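Local coordinates for protein EchA1_1 (Mycobacterium avium subsp. paratuberculosis, PDB 3R9T) that probably hydrates the double bond of enoyl-CoA thioesters, interconverting them with 3-hydroxyacyl-CoA, as an enoyl-CoA hydratase of fatty acid metabolism, at residues W233-T236 with M237-M240. Residues are numbered along the deposited sequence; the frame is centred on the assembly and turned at random.
Sequences WDRT and MREM
Arg235 and Arg238, one helical turn apart, run side by side in the same direction, and their contact is one of a chain against a flat group. CG of Arg235 lies over one face of the Arg238 guanidinium, 3.6 Å from its NH2, while that same NH2 sits at the edge of the Arg235 guanidinium, near its plane. The two planes stand 74° apart, which excludes a parallel stack. Different torsions bring the groups together: Arg235 stays extended from CG to NE, whereas Arg238 bends at chi3 (98°), turning its guanidinium back against its neighbour. Arg235 NE and Arg238 NH2 approach to 4.1 Å, a closeness that a shared anion probably makes tolerable, since both form salt bridges to OD1 of Asp222 in the second subunit. Beside them, Glu239 OE1 forms a salt bridge with Arg216 of that subunit.

Four successive i to i+4 bonds hold the backbone. Met237 N reaches Trp233 O at 2.9 Å, and Met240 N reaches Thr236 O, also at 2.9 Å. Met237 CG passes 3.4 Å from Trp233 O. The Thr236 hydroxyl, anti to its own carbonyl carbon (chi1 -61°), turns back along the helix and hydrogen-bonds Gly232 O.

The side chain of Met240 comes within about 4 Å of the bound benzoic acid. Helix 230-243 thus joins a charged subunit interface to the ligand pocket of a crotonase-fold enzyme.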
ATOM      1  N   TRP B 233      -1.481  12.466  12.597  1.00 21.60           N
ATOM      2  CA  TRP B 233      -2.173  12.991  13.775  1.00 21.92           C
ATOM      3  C   TRP B 233      -2.086  14.506  13.842  1.00 23.05           C
ATOM      4  O   TRP B 233      -3.075  15.177  14.128  1.00 24.25           O
ATOM      5  CB  TRP B 233      -1.629  12.387  15.062  1.00 21.95           C
ATOM      6  CG  TRP B 233      -2.019  10.941  15.264  1.00 20.97           C
ATOM      7  CD1 TRP B 233      -1.162   9.881  15.414  1.00 22.54           C
ATOM      8  CD2 TRP B 233      -3.350  10.391  15.352  1.00 19.94           C
ATOM      9  NE1 TRP B 233      -1.868   8.720  15.570  1.00 21.27           N
ATOM     10  CE2 TRP B 233      -3.208   9.000  15.546  1.00 20.88           C
ATOM     11  CE3 TRP B 233      -4.642  10.931  15.274  1.00 21.18           C
ATOM     12  CZ2 TRP B 233      -4.301   8.138  15.670  1.00 20.86           C
ATOM     13  CZ3 TRP B 233      -5.738  10.062  15.396  1.00 21.89           C
ATOM     14  CH2 TRP B 233      -5.554   8.682  15.578  1.00 21.23           C
ATOM     15  N   ASP B 234      -0.886  15.030  13.626  1.00 23.66           N
ATOM     16  CA  ASP B 234      -0.661  16.471  13.643  1.00 25.19           C
ATOM     17  C   ASP B 234      -1.541  17.193  12.612  1.00 24.71           C
ATOM     18  O   ASP B 234      -2.184  18.195  12.949  1.00 24.72           O
ATOM     19  CB  ASP B 234       0.809  16.775  13.380  1.00 26.41           C
ATOM     20  CG  ASP B 234       1.715  16.382  14.532  1.00 29.54           C
ATOM     21  OD1 ASP B 234       1.215  16.019  15.619  1.00 33.97           O
ATOM     22  OD2 ASP B 234       2.947  16.442  14.335  1.00 35.63           O
ATOM     23  N   ARG B 235      -1.584  16.675  11.376  1.00 24.09           N
ATOM     24  CA  ARG B 235      -2.428  17.273  10.308  1.00 24.07           C
ATOM     25  C   ARG B 235      -3.899  17.165  10.627  1.00 23.61           C
ATOM     26  O   ARG B 235      -4.646  18.103  10.403  1.00 24.52           O
ATOM     27  CB  ARG B 235      -2.148  16.665   8.937  1.00 23.86           C
ATOM     28  CG  ARG B 235      -0.810  17.064   8.403  1.00 26.01           C
ATOM     29  CD  ARG B 235      -0.570  16.527   7.018  1.00 26.93           C
ATOM     30  NE  ARG B 235       0.825  16.749   6.666  1.00 28.80           N
ATOM     31  CZ  ARG B 235       1.754  15.802   6.548  1.00 28.82           C
ATOM     32  NH1 ARG B 235       1.445  14.518   6.682  1.00 28.06           N
ATOM     33  NH2 ARG B 235       3.007  16.145   6.257  1.00 29.94           N
ATOM     34  N   THR B 236      -4.313  16.028  11.173  1.00 23.28           N
ATOM     35  CA  THR B 236      -5.707  15.841  11.578  1.00 23.26           C
ATOM     36  C   THR B 236      -6.134  16.838  12.658  1.00 24.78           C
ATOM     37  O   THR B 236      -7.186  17.475  12.551  1.00 24.23           O
ATOM     38  CB  THR B 236      -5.946  14.401  12.073  1.00 22.68           C
ATOM     39  OG1 THR B 236      -5.657  13.477  11.010  1.00 22.15           O
ATOM     40  CG2 THR B 236      -7.399  14.226  12.576  1.00 22.86           C
ATOM     41  N   MET B 237      -5.291  16.992  13.676  1.00 26.22           N
ATOM     42  CA  MET B 237      -5.566  17.915  14.779  1.00 28.73           C
ATOM     43  C   MET B 237      -5.674  19.362  14.264  1.00 29.15           C
ATOM     44  O   MET B 237      -6.586  20.095  14.630  1.00 29.41           O
ATOM     45  CB  MET B 237      -4.491  17.773  15.867  1.00 30.05           C
ATOM     46  CG  MET B 237      -4.700  16.550  16.761  1.00 33.75           C
ATOM     47  SD  MET B 237      -3.275  16.022  17.749  1.00 42.79           S
ATOM     48  CE  MET B 237      -3.997  14.633  18.622  1.00 40.65           C
ATOM     49  N   ARG B 238      -4.748  19.751  13.394  1.00 29.74           N
ATOM     50  CA  ARG B 238      -4.745  21.080  12.760  1.00 31.11           C
ATOM     51  C   ARG B 238      -6.049  21.366  12.004  1.00 30.84           C
ATOM     52  O   ARG B 238      -6.635  22.445  12.140  1.00 31.28           O
ATOM     53  CB  ARG B 238      -3.521  21.161  11.832  1.00 31.77           C
ATOM     54  CG  ARG B 238      -3.446  22.284  10.814  1.00 35.82           C
ATOM     55  CD  ARG B 238      -2.057  22.239  10.123  1.00 39.08           C
ATOM     56  NE  ARG B 238      -2.023  21.567   8.816  1.00 40.87           N
ATOM     57  CZ  ARG B 238      -0.958  20.946   8.299  1.00 42.67           C
ATOM     58  NH1 ARG B 238       0.179  20.828   8.986  1.00 44.76           N
ATOM     59  NH2 ARG B 238      -1.034  20.405   7.090  1.00 42.42           N
ATOM     60  N   GLU B 239      -6.501  20.387  11.225  1.00 29.68           N
ATOM     61  CA  GLU B 239      -7.693  20.560  10.400  1.00 29.82           C
ATOM     62  C   GLU B 239      -8.949  20.568  11.269  1.00 30.25           C
ATOM     63  O   GLU B 239      -9.851  21.358  11.020  1.00 30.06           O
ATOM     64  CB  GLU B 239      -7.804  19.487   9.309  1.00 29.06           C
ATOM     65  CG  GLU B 239      -6.678  19.468   8.295  1.00 29.15           C
ATOM     66  CD  GLU B 239      -6.763  20.566   7.272  1.00 31.00           C
ATOM     67  OE1 GLU B 239      -7.765  21.315   7.259  1.00 33.23           O
ATOM     68  OE2 GLU B 239      -5.823  20.668   6.459  1.00 30.49           O
ATOM     69  N   MET B 240      -8.993  19.718  12.299  1.00 30.90           N
ATOM     70  CA  MET B 240     -10.181  19.621  13.160  1.00 32.60           C
ATOM     71  C   MET B 240     -10.430  20.895  13.933  1.00 34.73           C
ATOM     72  O   MET B 240     -11.578  21.310  14.116  1.00 35.43           O
ATOM     73  CB  MET B 240     -10.056  18.477  14.163  1.00 32.29           C
ATOM     74  CG  MET B 240     -10.622  17.177  13.660  1.00 32.15           C
ATOM     75  SD  MET B 240     -12.411  17.164  13.407  1.00 33.35           S
ATOM     76  CE  MET B 240     -13.093  16.558  14.959  1.00 34.57           C
TER